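Local structure of 3-hydroxyacyl-CoA dehydrogenase (Burkholderia thailandensis, 4XGN) at residues V15-G20 with V41-N46; S23-G28 with G197-P202; V147-A152 with R236-N241. The protein probably catalyses the NAD-dependent oxidation of 3-hydroxyacyl-CoA to 3-oxoacyl-CoA, as a short-chain dehydrogenase with a Rossmann fold that binds NAD. All coordinates share one frame; numbering follows the deposited sequence.

Interaction 1 (V15-G20 with V41-N46); sequences VFLITG and VLADLN. With NAD (nicotinamide-adenine-dinucleotide), chain I.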
loop_
_atom_site.group_PDB
_atom_site.type_symbol
_atom_site.label_atom_id
_atom_site.label_comp_id
_atom_site.label_asym_id
_atom_site.label_seq_id
_atom_site.Cartn_x
_atom_site.Cartn_y
_atom_site.Cartn_z
ATOM N N VAL A 15 16.941 8.383 28.173
ATOM C CA VAL A 15 17.983 7.795 27.343
ATOM C C VAL A 15 17.473 7.257 26.015
ATOM O O VAL A 15 16.431 6.605 25.967
ATOM C CB VAL A 15 18.753 6.694 28.111
ATOM C CG1 VAL A 15 19.820 6.006 27.240
ATOM C CG2 VAL A 15 19.412 7.306 29.333
ATOM N N PHE A 16 18.261 7.516 24.964
ATOM C CA PHE A 16 17.942 7.081 23.579
ATOM C C PHE A 16 19.123 6.374 22.996
ATOM O O PHE A 16 20.230 6.927 22.954
ATOM C CB PHE A 16 17.575 8.282 22.713
ATOM C CG PHE A 16 16.411 8.988 23.246
ATOM C CD1 PHE A 16 16.576 9.912 24.266
ATOM C CD2 PHE A 16 15.109 8.594 22.890
ATOM C CE1 PHE A 16 15.488 10.513 24.861
ATOM C CE2 PHE A 16 14.016 9.208 23.491
ATOM C CZ PHE A 16 14.219 10.167 24.466
ATOM N N LEU A 17 18.861 5.141 22.557
ATOM C CA LEU A 17 19.867 4.245 21.969
ATOM C C LEU A 17 19.711 4.371 20.473
ATOM O O LEU A 17 18.587 4.193 19.959
ATOM C CB LEU A 17 19.663 2.811 22.440
ATOM C CG LEU A 17 20.544 1.740 21.752
ATOM C CD1 LEU A 17 22.026 2.012 21.924
ATOM C CD2 LEU A 17 20.187 0.381 22.340
ATOM N N ILE A 18 20.797 4.743 19.805
ATOM C CA ILE A 18 20.770 5.056 18.399
ATOM C C ILE A 18 21.832 4.180 17.707
ATOM O O ILE A 18 23.031 4.407 17.877
ATOM C CB ILE A 18 21.057 6.517 18.114
ATOM C CG1 ILE A 18 20.113 7.453 18.912
ATOM C CG2 ILE A 18 20.939 6.809 16.628
ATOM C CD1 ILE A 18 20.445 8.914 18.799
ATOM N N THR A 19 21.371 3.284 16.851
ATOM C CA THR A 19 22.271 2.445 16.056
ATOM C C THR A 19 22.631 3.206 14.796
ATOM O O THR A 19 21.829 3.993 14.280
ATOM C CB THR A 19 21.737 1.065 15.713
ATOM O OG1 THR A 19 20.792 1.157 14.647
ATOM C CG2 THR A 19 21.192 0.340 16.947
ATOM N N GLY A 20 23.829 2.949 14.270
ATOM C CA GLY A 20 24.358 3.777 13.200
ATOM C C GLY A 20 24.584 5.219 13.641
ATOM O O GLY A 20 24.692 6.117 12.832
ATOM N N VAL A 41 23.040 6.935 23.759
ATOM C CA VAL A 41 23.995 5.886 23.549
ATOM C C VAL A 41 24.074 5.635 22.058
ATOM O O VAL A 41 23.028 5.341 21.434
ATOM C CB VAL A 41 23.569 4.576 24.240
ATOM C CG1 VAL A 41 24.572 3.439 23.936
ATOM C CG2 VAL A 41 23.425 4.814 25.749
ATOM N N LEU A 42 25.293 5.738 21.505
ATOM C CA LEU A 42 25.543 5.499 20.103
ATOM C C LEU A 42 26.116 4.135 19.950
ATOM O O LEU A 42 27.146 3.822 20.529
ATOM C CB LEU A 42 26.493 6.543 19.518
ATOM C CG LEU A 42 26.185 7.990 19.896
ATOM C CD1 LEU A 42 27.221 8.947 19.289
ATOM C CD2 LEU A 42 24.809 8.339 19.414
ATOM N N ALA A 43 25.465 3.330 19.103
ATOM C CA ALA A 43 25.882 1.954 18.804
ATOM C C ALA A 43 26.283 1.866 17.321
ATOM O O ALA A 43 25.488 2.146 16.445
ATOM C CB ALA A 43 24.748 1.004 19.147
ATOM N N ASP A 44 27.542 1.574 17.027
ATOM C CA ASP A 44 28.018 1.602 15.672
ATOM C C ASP A 44 29.257 0.754 15.563
ATOM O O ASP A 44 29.908 0.482 16.576
ATOM C CB ASP A 44 28.349 3.066 15.294
ATOM C CG ASP A 44 28.335 3.334 13.794
ATOM O OD1 ASP A 44 29.213 2.819 13.057
ATOM O OD2 ASP A 44 27.435 4.128 13.348
ATOM N N LEU A 45 29.615 0.387 14.324
ATOM C CA LEU A 45 30.931 -0.201 14.063
ATOM C C LEU A 45 32.108 0.789 14.163
ATOM O O LEU A 45 33.272 0.379 14.416
ATOM C CB LEU A 45 30.946 -0.838 12.674
ATOM C CG LEU A 45 29.846 -1.849 12.389
ATOM C CD1 LEU A 45 29.905 -2.228 10.910
ATOM C CD2 LEU A 45 30.006 -3.068 13.298
ATOM N N ASN A 46 31.822 2.081 13.938
ATOM C CA ASN A 46 32.868 3.059 13.728
ATOM C C ASN A 46 33.331 3.553 15.099
ATOM O O ASN A 46 32.686 4.421 15.680
ATOM C CB ASN A 46 32.362 4.233 12.902
ATOM C CG ASN A 46 33.458 5.170 12.473
ATOM O OD1 ASN A 46 34.470 5.320 13.149
ATOM N ND2 ASN A 46 33.222 5.877 11.366
HETATM P PA NAD I . 25.669 6.238 6.962
HETATM O O1A NAD I . 26.505 5.301 6.166
HETATM O O2A NAD I . 26.118 7.663 7.055
HETATM O O5B NAD I . 25.439 5.682 8.448
HETATM C C5B NAD I . 25.197 4.313 8.690
HETATM C C4B NAD I . 25.885 3.912 10.007
HETATM O O4B NAD I . 25.596 2.612 10.105
HETATM C C3B NAD I . 27.429 4.008 9.899
HETATM O O3B NAD I . 28.017 4.841 10.844
HETATM C C2B NAD I . 27.781 2.513 9.990
HETATM O O2B NAD I . 29.163 2.333 10.472
HETATM C C1B NAD I . 26.816 1.943 10.708
HETATM N N9A NAD I . 26.692 0.539 10.469
HETATM C C8A NAD I . 26.750 -0.157 9.289
HETATM N N7A NAD I . 26.655 -1.503 9.540
HETATM C C5A NAD I . 26.513 -1.588 10.855
HETATM C C6A NAD I . 26.354 -2.682 11.665
HETATM N N6A NAD I . 26.360 -4.065 11.313
HETATM N N1A NAD I . 26.221 -2.498 12.988
HETATM C C2A NAD I . 26.244 -1.246 13.541
HETATM N N3A NAD I . 26.382 -0.149 12.739
HETATM C C4A NAD I . 26.535 -0.363 11.414
HETATM O O3 NAD I . 24.281 6.155 6.156
HETATM P PN NAD I . 22.885 6.867 6.603
HETATM O O1N NAD I . 22.421 7.614 5.396
HETATM O O2N NAD I . 22.952 7.698 7.874
HETATM O O5D NAD I . 21.912 5.592 6.832
HETATM C C5D NAD I . 21.059 5.477 7.969
HETATM C C4D NAD I . 19.877 4.623 7.711
HETATM O O4D NAD I . 19.118 5.309 6.804
HETATM C C3D NAD I . 20.249 3.277 7.040
HETATM O O3D NAD I . 19.451 2.264 7.475
HETATM C C2D NAD I . 19.978 3.639 5.553
HETATM O O2D NAD I . 19.813 2.401 4.722
HETATM C C1D NAD I . 18.874 4.355 5.602
HETATM N N1N NAD I . 18.547 5.234 4.485
HETATM C C2N NAD I . 19.405 6.194 4.001
HETATM C C3N NAD I . 19.063 7.017 2.935
HETATM C C7N NAD I . 19.989 8.039 2.348
HETATM O O7N NAD I . 19.712 8.541 1.284
HETATM N N7N NAD I . 21.155 8.445 3.049
HETATM C C4N NAD I . 17.783 6.860 2.362
HETATM C C5N NAD I . 16.912 5.929 2.867
HETATM C C6N NAD I . 17.284 5.126 3.924
#

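Interaction 2 (S23-G28 with G197-P202); sequences SGLGAG and GIFETP. With NAD (nicotinamide-adenine-dinucleotide), chain I.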
loop_
_atom_site.group_PDB
_atom_site.type_symbol
_atom_site.label_atom_id
_atom_site.label_comp_id
_atom_site.label_asym_id
_atom_site.label_seq_id
_atom_site.Cartn_x
_atom_site.Cartn_y
_atom_site.Cartn_z
ATOM N N SER A 23 27.202 8.359 12.374
ATOM C CA SER A 23 27.212 9.029 11.052
ATOM C C SER A 23 25.800 9.359 10.616
ATOM O O SER A 23 24.830 8.814 11.165
ATOM C CB SER A 23 27.846 8.063 10.044
ATOM O OG SER A 23 27.931 8.497 8.697
ATOM N N GLY A 24 25.707 10.265 9.645
ATOM C CA GLY A 24 24.517 10.446 8.829
ATOM C C GLY A 24 23.250 10.640 9.650
ATOM O O GLY A 24 23.165 11.530 10.542
ATOM N N LEU A 25 22.229 9.835 9.330
ATOM C CA LEU A 25 20.953 10.003 9.997
ATOM C C LEU A 25 20.981 9.702 11.495
ATOM O O LEU A 25 20.350 10.419 12.274
ATOM C CB LEU A 25 19.862 9.185 9.281
ATOM C CG LEU A 25 19.685 9.399 7.812
ATOM C CD1 LEU A 25 18.471 8.610 7.260
ATOM C CD2 LEU A 25 19.567 10.886 7.450
ATOM N N GLY A 26 21.729 8.687 11.902
ATOM C CA GLY A 26 21.883 8.348 13.296
ATOM C C GLY A 26 22.531 9.490 14.077
ATOM O O GLY A 26 22.037 9.858 15.149
ATOM N N ALA A 27 23.574 10.081 13.495
ATOM C CA ALA A 27 24.323 11.198 14.091
ATOM C C ALA A 27 23.411 12.426 14.215
ATOM O O ALA A 27 23.342 13.078 15.265
ATOM C CB ALA A 27 25.560 11.546 13.295
ATOM N N GLY A 28 22.658 12.735 13.151
ATOM C CA GLY A 28 21.761 13.878 13.178
ATOM C C GLY A 28 20.679 13.712 14.230
ATOM O O GLY A 28 20.324 14.672 14.940
ATOM N N GLY A 197 13.631 9.051 1.594
ATOM C CA GLY A 197 13.960 9.084 0.189
ATOM C C GLY A 197 15.461 9.166 -0.061
ATOM O O GLY A 197 16.133 8.125 -0.106
ATOM N N ILE A 198 15.978 10.372 -0.288
ATOM C CA ILE A 198 17.407 10.516 -0.539
ATOM C C ILE A 198 17.914 11.622 0.347
ATOM O O ILE A 198 17.429 12.758 0.247
ATOM C CB ILE A 198 17.764 10.825 -2.005
ATOM C CG1 ILE A 198 16.925 9.989 -2.976
ATOM C CG2 ILE A 198 19.264 10.577 -2.217
ATOM C CD1 ILE A 198 16.853 10.644 -4.322
ATOM N N PHE A 199 18.906 11.269 1.172
ATOM C CA PHE A 199 19.443 12.150 2.189
ATOM C C PHE A 199 20.927 12.326 2.034
ATOM O O PHE A 199 21.640 11.374 1.711
ATOM C CB PHE A 199 19.102 11.641 3.610
ATOM C CG PHE A 199 17.748 12.051 4.065
ATOM C CD1 PHE A 199 16.594 11.501 3.479
ATOM C CD2 PHE A 199 17.597 13.056 5.015
ATOM C CE1 PHE A 199 15.342 11.910 3.871
ATOM C CE2 PHE A 199 16.356 13.438 5.409
ATOM C CZ PHE A 199 15.224 12.899 4.843
ATOM N N GLU A 200 21.377 13.545 2.294
ATOM C CA GLU A 200 22.797 13.873 2.229
ATOM C C GLU A 200 23.605 13.311 3.427
ATOM O O GLU A 200 23.669 13.939 4.485
ATOM C CB GLU A 200 22.974 15.376 2.114
ATOM C CG GLU A 200 24.405 15.775 1.826
ATOM C CD GLU A 200 24.536 17.251 1.717
ATOM O OE1 GLU A 200 24.570 17.900 2.760
ATOM O OE2 GLU A 200 24.549 17.764 0.589
ATOM N N THR A 201 24.195 12.127 3.238
ATOM C CA THR A 201 24.995 11.482 4.249
ATOM C C THR A 201 26.179 10.770 3.599
ATOM O O THR A 201 26.181 10.563 2.404
ATOM C CB THR A 201 24.176 10.416 5.017
ATOM O OG1 THR A 201 23.938 9.275 4.163
ATOM C CG2 THR A 201 22.887 10.970 5.514
ATOM N N PRO A 202 27.115 10.255 4.401
ATOM C CA PRO A 202 28.146 9.404 3.807
ATOM C C PRO A 202 27.659 8.125 3.094
ATOM O O PRO A 202 28.435 7.527 2.347
ATOM C CB PRO A 202 29.045 9.060 5.007
ATOM C CG PRO A 202 28.796 10.166 5.997
ATOM C CD PRO A 202 27.362 10.507 5.831
HETATM P PA NAD I . 25.669 6.238 6.962
HETATM O O1A NAD I . 26.505 5.301 6.166
HETATM O O2A NAD I . 26.118 7.663 7.055
HETATM O O5B NAD I . 25.439 5.682 8.448
HETATM C C5B NAD I . 25.197 4.313 8.690
HETATM C C4B NAD I . 25.885 3.912 10.007
HETATM O O4B NAD I . 25.596 2.612 10.105
HETATM C C3B NAD I . 27.429 4.008 9.899
HETATM O O3B NAD I . 28.017 4.841 10.844
HETATM C C2B NAD I . 27.781 2.513 9.990
HETATM O O2B NAD I . 29.163 2.333 10.472
HETATM C C1B NAD I . 26.816 1.943 10.708
HETATM N N9A NAD I . 26.692 0.539 10.469
HETATM C C8A NAD I . 26.750 -0.157 9.289
HETATM N N7A NAD I . 26.655 -1.503 9.540
HETATM C C5A NAD I . 26.513 -1.588 10.855
HETATM C C6A NAD I . 26.354 -2.682 11.665
HETATM N N6A NAD I . 26.360 -4.065 11.313
HETATM N N1A NAD I . 26.221 -2.498 12.988
HETATM C C2A NAD I . 26.244 -1.246 13.541
HETATM N N3A NAD I . 26.382 -0.149 12.739
HETATM C C4A NAD I . 26.535 -0.363 11.414
HETATM O O3 NAD I . 24.281 6.155 6.156
HETATM P PN NAD I . 22.885 6.867 6.603
HETATM O O1N NAD I . 22.421 7.614 5.396
HETATM O O2N NAD I . 22.952 7.698 7.874
HETATM O O5D NAD I . 21.912 5.592 6.832
HETATM C C5D NAD I . 21.059 5.477 7.969
HETATM C C4D NAD I . 19.877 4.623 7.711
HETATM O O4D NAD I . 19.118 5.309 6.804
HETATM C C3D NAD I . 20.249 3.277 7.040
HETATM O O3D NAD I . 19.451 2.264 7.475
HETATM C C2D NAD I . 19.978 3.639 5.553
HETATM O O2D NAD I . 19.813 2.401 4.722
HETATM C C1D NAD I . 18.874 4.355 5.602
HETATM N N1N NAD I . 18.547 5.234 4.485
HETATM C C2N NAD I . 19.405 6.194 4.001
HETATM C C3N NAD I . 19.063 7.017 2.935
HETATM C C7N NAD I . 19.989 8.039 2.348
HETATM O O7N NAD I . 19.712 8.541 1.284
HETATM N N7N NAD I . 21.155 8.445 3.049
HETATM C C4N NAD I . 17.783 6.860 2.362
HETATM C C5N NAD I . 16.912 5.929 2.867
HETATM C C6N NAD I . 17.284 5.126 3.924
#

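Interaction 3 (V147-A152 with R236-N241); sequences VIVSTA and RQIFEN. With NAD (nicotinamide-adenine-dinucleotide), chain I.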
loop_
_atom_site.group_PDB
_atom_site.type_symbol
_atom_site.label_atom_id
_atom_site.label_comp_id
_atom_site.label_asym_id
_atom_site.label_seq_id
_atom_site.Cartn_x
_atom_site.Cartn_y
_atom_site.Cartn_z
ATOM N N VAL A 147 9.478 3.814 22.989
ATOM C CA VAL A 147 9.091 3.935 21.613
ATOM C C VAL A 147 10.265 3.491 20.787
ATOM O O VAL A 147 11.413 3.775 21.136
ATOM C CB VAL A 147 8.789 5.397 21.272
ATOM C CG1 VAL A 147 8.460 5.575 19.786
ATOM C CG2 VAL A 147 7.671 5.909 22.164
ATOM N N ILE A 148 9.984 2.736 19.731
ATOM C CA ILE A 148 11.003 2.176 18.854
ATOM C C ILE A 148 10.776 2.760 17.473
ATOM O O ILE A 148 9.666 2.672 16.966
ATOM C CB ILE A 148 10.887 0.644 18.817
ATOM C CG1 ILE A 148 11.288 0.118 20.172
ATOM C CG2 ILE A 148 11.711 0.042 17.664
ATOM C CD1 ILE A 148 11.129 -1.336 20.479
ATOM N N VAL A 149 11.820 3.312 16.881
ATOM C CA VAL A 149 11.775 3.858 15.530
ATOM C C VAL A 149 12.826 3.153 14.676
ATOM O O VAL A 149 13.981 3.077 15.050
ATOM C CB VAL A 149 12.067 5.355 15.511
ATOM C CG1 VAL A 149 11.985 5.901 14.092
ATOM C CG2 VAL A 149 11.065 6.105 16.399
ATOM N N SER A 150 12.412 2.597 13.550
ATOM C CA SER A 150 13.336 1.961 12.606
ATOM C C SER A 150 13.348 2.691 11.278
ATOM O O SER A 150 12.444 3.490 10.974
ATOM C CB SER A 150 12.982 0.523 12.434
ATOM O OG SER A 150 13.007 -0.191 13.658
ATOM N N THR A 151 14.418 2.445 10.511
ATOM C CA THR A 151 14.603 3.117 9.240
ATOM C C THR A 151 14.472 2.106 8.126
ATOM O O THR A 151 15.272 1.168 8.003
ATOM C CB THR A 151 15.968 3.831 9.150
ATOM O OG1 THR A 151 16.211 4.606 10.354
ATOM C CG2 THR A 151 16.003 4.714 7.922
ATOM N N ALA A 152 13.440 2.250 7.308
ATOM C CA ALA A 152 13.328 1.531 6.109
ATOM C C ALA A 152 13.975 2.398 4.987
ATOM O O ALA A 152 15.134 2.775 5.119
ATOM C CB ALA A 152 11.890 1.129 5.841
ATOM N N ARG A 236 11.676 12.859 16.429
ATOM C CA ARG A 236 11.161 13.552 17.632
ATOM C C ARG A 236 9.642 13.590 17.651
ATOM O O ARG A 236 9.021 13.347 18.665
ATOM C CB ARG A 236 11.733 14.965 17.671
ATOM C CG ARG A 236 11.130 15.833 18.748
ATOM C CD ARG A 236 11.915 17.091 19.030
ATOM N NE ARG A 236 11.362 17.671 20.244
ATOM C CZ ARG A 236 11.916 18.670 20.927
ATOM N NH1 ARG A 236 12.992 19.296 20.462
ATOM N NH2 ARG A 236 11.358 19.080 22.060
ATOM N N GLN A 237 9.024 13.838 16.498
ATOM C CA GLN A 237 7.536 13.852 16.429
ATOM C C GLN A 237 6.963 12.491 16.821
ATOM O O GLN A 237 5.971 12.405 17.530
ATOM C CB GLN A 237 7.050 14.307 15.061
ATOM C CG GLN A 237 5.566 14.042 14.784
ATOM C CD GLN A 237 4.584 14.874 15.600
ATOM O OE1 GLN A 237 3.380 14.553 15.623
ATOM N NE2 GLN A 237 5.070 15.910 16.296
ATOM N N ILE A 238 7.568 11.414 16.315
ATOM C CA ILE A 238 7.152 10.097 16.691
ATOM C C ILE A 238 7.280 9.843 18.188
ATOM O O ILE A 238 6.359 9.318 18.809
ATOM C CB ILE A 238 7.897 9.012 15.895
ATOM C CG1 ILE A 238 7.496 9.070 14.421
ATOM C CG2 ILE A 238 7.686 7.636 16.572
ATOM C CD1 ILE A 238 8.439 8.340 13.481
ATOM N N PHE A 239 8.413 10.225 18.790
ATOM C CA PHE A 239 8.526 10.156 20.240
ATOM C C PHE A 239 7.471 10.950 20.973
ATOM O O PHE A 239 6.923 10.433 21.918
ATOM C CB PHE A 239 9.940 10.570 20.714
ATOM C CG PHE A 239 11.043 9.584 20.376
ATOM C CD1 PHE A 239 10.836 8.225 20.387
ATOM C CD2 PHE A 239 12.334 10.049 20.129
ATOM C CE1 PHE A 239 11.879 7.338 20.090
ATOM C CE2 PHE A 239 13.383 9.183 19.848
ATOM C CZ PHE A 239 13.149 7.827 19.813
ATOM N N GLU A 240 7.141 12.150 20.500
ATOM C CA GLU A 240 6.216 13.035 21.205
ATOM C C GLU A 240 4.742 12.850 20.871
ATOM O O GLU A 240 3.920 13.534 21.470
ATOM C CB GLU A 240 6.650 14.492 21.009
ATOM C CG GLU A 240 8.056 14.738 21.580
ATOM C CD GLU A 240 8.572 16.167 21.451
ATOM O OE1 GLU A 240 8.142 16.924 20.549
ATOM O OE2 GLU A 240 9.448 16.539 22.249
ATOM N N ASN A 241 4.394 11.993 19.916
ATOM C CA ASN A 241 2.987 11.837 19.535
ATOM C C ASN A 241 2.465 10.476 19.957
ATOM O O ASN A 241 2.750 9.468 19.315
ATOM C CB ASN A 241 2.781 12.091 18.053
ATOM C CG ASN A 241 1.321 12.269 17.692
ATOM O OD1 ASN A 241 0.426 11.657 18.295
ATOM N ND2 ASN A 241 1.072 13.129 16.707
HETATM P PA NAD I . 25.669 6.238 6.962
HETATM O O1A NAD I . 26.505 5.301 6.166
HETATM O O2A NAD I . 26.118 7.663 7.055
HETATM O O5B NAD I . 25.439 5.682 8.448
HETATM C C5B NAD I . 25.197 4.313 8.690
HETATM C C4B NAD I . 25.885 3.912 10.007
HETATM O O4B NAD I . 25.596 2.612 10.105
HETATM C C3B NAD I . 27.429 4.008 9.899
HETATM O O3B NAD I . 28.017 4.841 10.844
HETATM C C2B NAD I . 27.781 2.513 9.990
HETATM O O2B NAD I . 29.163 2.333 10.472
HETATM C C1B NAD I . 26.816 1.943 10.708
HETATM N N9A NAD I . 26.692 0.539 10.469
HETATM C C8A NAD I . 26.750 -0.157 9.289
HETATM N N7A NAD I . 26.655 -1.503 9.540
HETATM C C5A NAD I . 26.513 -1.588 10.855
HETATM C C6A NAD I . 26.354 -2.682 11.665
HETATM N N6A NAD I . 26.360 -4.065 11.313
HETATM N N1A NAD I . 26.221 -2.498 12.988
HETATM C C2A NAD I . 26.244 -1.246 13.541
HETATM N N3A NAD I . 26.382 -0.149 12.739
HETATM C C4A NAD I . 26.535 -0.363 11.414
HETATM O O3 NAD I . 24.281 6.155 6.156
HETATM P PN NAD I . 22.885 6.867 6.603
HETATM O O1N NAD I . 22.421 7.614 5.396
HETATM O O2N NAD I . 22.952 7.698 7.874
HETATM O O5D NAD I . 21.912 5.592 6.832
HETATM C C5D NAD I . 21.059 5.477 7.969
HETATM C C4D NAD I . 19.877 4.623 7.711
HETATM O O4D NAD I . 19.118 5.309 6.804
HETATM C C3D NAD I . 20.249 3.277 7.040
HETATM O O3D NAD I . 19.451 2.264 7.475
HETATM C C2D NAD I . 19.978 3.639 5.553
HETATM O O2D NAD I . 19.813 2.401 4.722
HETATM C C1D NAD I . 18.874 4.355 5.602
HETATM N N1N NAD I . 18.547 5.234 4.485
HETATM C C2N NAD I . 19.405 6.194 4.001
HETATM C C3N NAD I . 19.063 7.017 2.935
HETATM C C7N NAD I . 19.989 8.039 2.348
HETATM O O7N NAD I . 19.712 8.541 1.284
HETATM N N7N NAD I . 21.155 8.445 3.049
HETATM C C4N NAD I . 17.783 6.860 2.362
HETATM C C5N NAD I . 16.912 5.929 2.867
HETATM C C6N NAD I . 17.284 5.126 3.924
#

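Interaction 1 (V15-G20 with V41-N46)
Leu17 reaches across to Val41 through one methyl: Leu17 CD1 lies 3.5 Å from Val41 CG1 and also packs on Ala43 CB. The torsions explain the reach. With CG anti to the backbone N (chi1 172°) and CD1 swung round by a chi2 of 59°, that branch hangs over the neighbouring strand. Val15 adds an oblique methyl contact to Val41 on the same face, while Ile18 and Leu42 look out from the other face and barely meet.

Beneath the side chains the two strands run parallel. Ile18 bonds the neighbouring strand with both its N and its O: Ile18 N donates to Val41 O at 2.8 Å, and Ile18 O accepts from Ala43 N at 2.9 Å. Val41 N bonds Phe16 O, and the ladder ends in a weak bond from Gly20 N to Ala43 O.

Past that last rung Asp44 turns its carboxylate to the adenosine ribose of NAD. Asp44 OD1 accepts from NAD O2B at 2.6 Å and Asp44 OD2 from NAD O3B at 2.7 Å. An acidic residue at the end of the second strand, holding both ribose hydroxyls, is the classical Rossmann arrangement for NAD rather than NADP. The carboxylate is positioned by backbone: Asn46 N donates to Asp44 OD1 at 2.9 Å in an Asx turn, and Ala22 N to Asp44 OD2. Leu45 CD1 lies against the adenine, 3.5 Å from NAD C5A.

The pair supplies the two strands of the first beta-alpha-beta unit of the fold, with helix 24-35 as the connection. That helix packs on Ile18 and Leu42, helix 69-82 on Leu17 and Val41, and strands 85-90 and 60-63 flank the two in the sheet.

Interaction 2 (S23-G28 with G197-P202)
Leu25 and Thr201 meet beside the NAD diphosphate, where the glycine-rich turn of the Rossmann fold, leading into helix 24-35, faces the loop after strand 189-196. Thr201 CB sits over Gly24 CA. From it Thr201 CG2 continues the packing, 3.7 Å from Gly24 CA and 3.8 Å from Leu25 CD2. The other branch, Thr201 OG1, held between the backbone N and the carbonyl carbon (chi1 72°), donates to NAD O1N at 2.6 Å. One torsion thus gives the helix start a methyl and the phosphate a hydroxyl.

Leu25 CD2 also touches Phe199, its side chain crossing the aromatic one at about a right angle. Leu25 N donates to NAD O2N at 2.7 Å, so each segment binds one oxygen of the nicotinamide-side phosphate. Gly24 CA passes 3.3 Å from NAD O2N.

Phe199 grips the carboxamide with its main chain: Phe199 N donates to NAD O7N at 2.8 Å, and its O accepts a longer bond from NAD N7N. This fixes the rotation of the amide. At the adenosine-side phosphate Ser23 OG donates to NAD O2A, with Pro202 CG 3.3 Å from that same Ser23 OG.

Interaction 3 (V147-A152 with R236-N241)
Val147 and Val149 on strand 147-151 face helix 236-240, whose axis passes 9.0 Å away and runs nearly antiparallel to the strand at 154°. The contact is wholly apolar, two valines against two helix residues. Val147 CB abuts the edge of the Phe239 ring, close to its plane and 3.6 Å from Phe239 CD1; Val147 CG1 lies equally near that carbon and goes on to touch Ile238 CG2.

Val149 works through one methyl. With CG1 anti to the backbone N (chi1 -179°), CG2 is left anti to the carbonyl carbon, and Val149 CG2 meets Ile238 CG2 at 3.7 Å and stands 4.0 Å from Phe239 CE1, filling the angle between the two helix side chains.

On the outer side of the helix Arg236 clasps Glu240 side-on, NE and NH2 both donating to OE2, with Arg236 NE 3.0 Å from Glu240 OE2. Asn241, just past the helix, sends ND2 nearly straight to Gln237 OE1, and it also bonds Glu230 O of the second subunit, so this end of the helix borders a subunit interface.

Farther along the strand, Thr151 CG2 approaches the nicotinamide ribose, 3.4 Å from NAD O4D. A helix laid antiparallel over a central parallel strand is the layered alpha/beta packing of the Rossmann fold.

Interactions 1 and 2 bind NAD; the strand of interaction 3 only comes up against it, at the nicotinamide ribose and ring. Interaction 1 holds the adenosine ribose, interaction 2 the diphosphate and carboxamide. Interactions 1 and 3 stand on the same parallel sheet, centres about 15 Å apart, and join where Phe16 CD2 meets Phe239 CE2 at 3.5 Å. Interaction 2 follows directly from strand 15-19 through the glycine-rich turn, and Ile18 CG2 packs on Gly26 O at 3.6 Å. Interactions 2 and 3 do not touch, but Tyr231 bridges them, packing on Leu25 and Phe199 and hydrogen-bonding Thr151. Tyr166 and Lys170 also bond NAD.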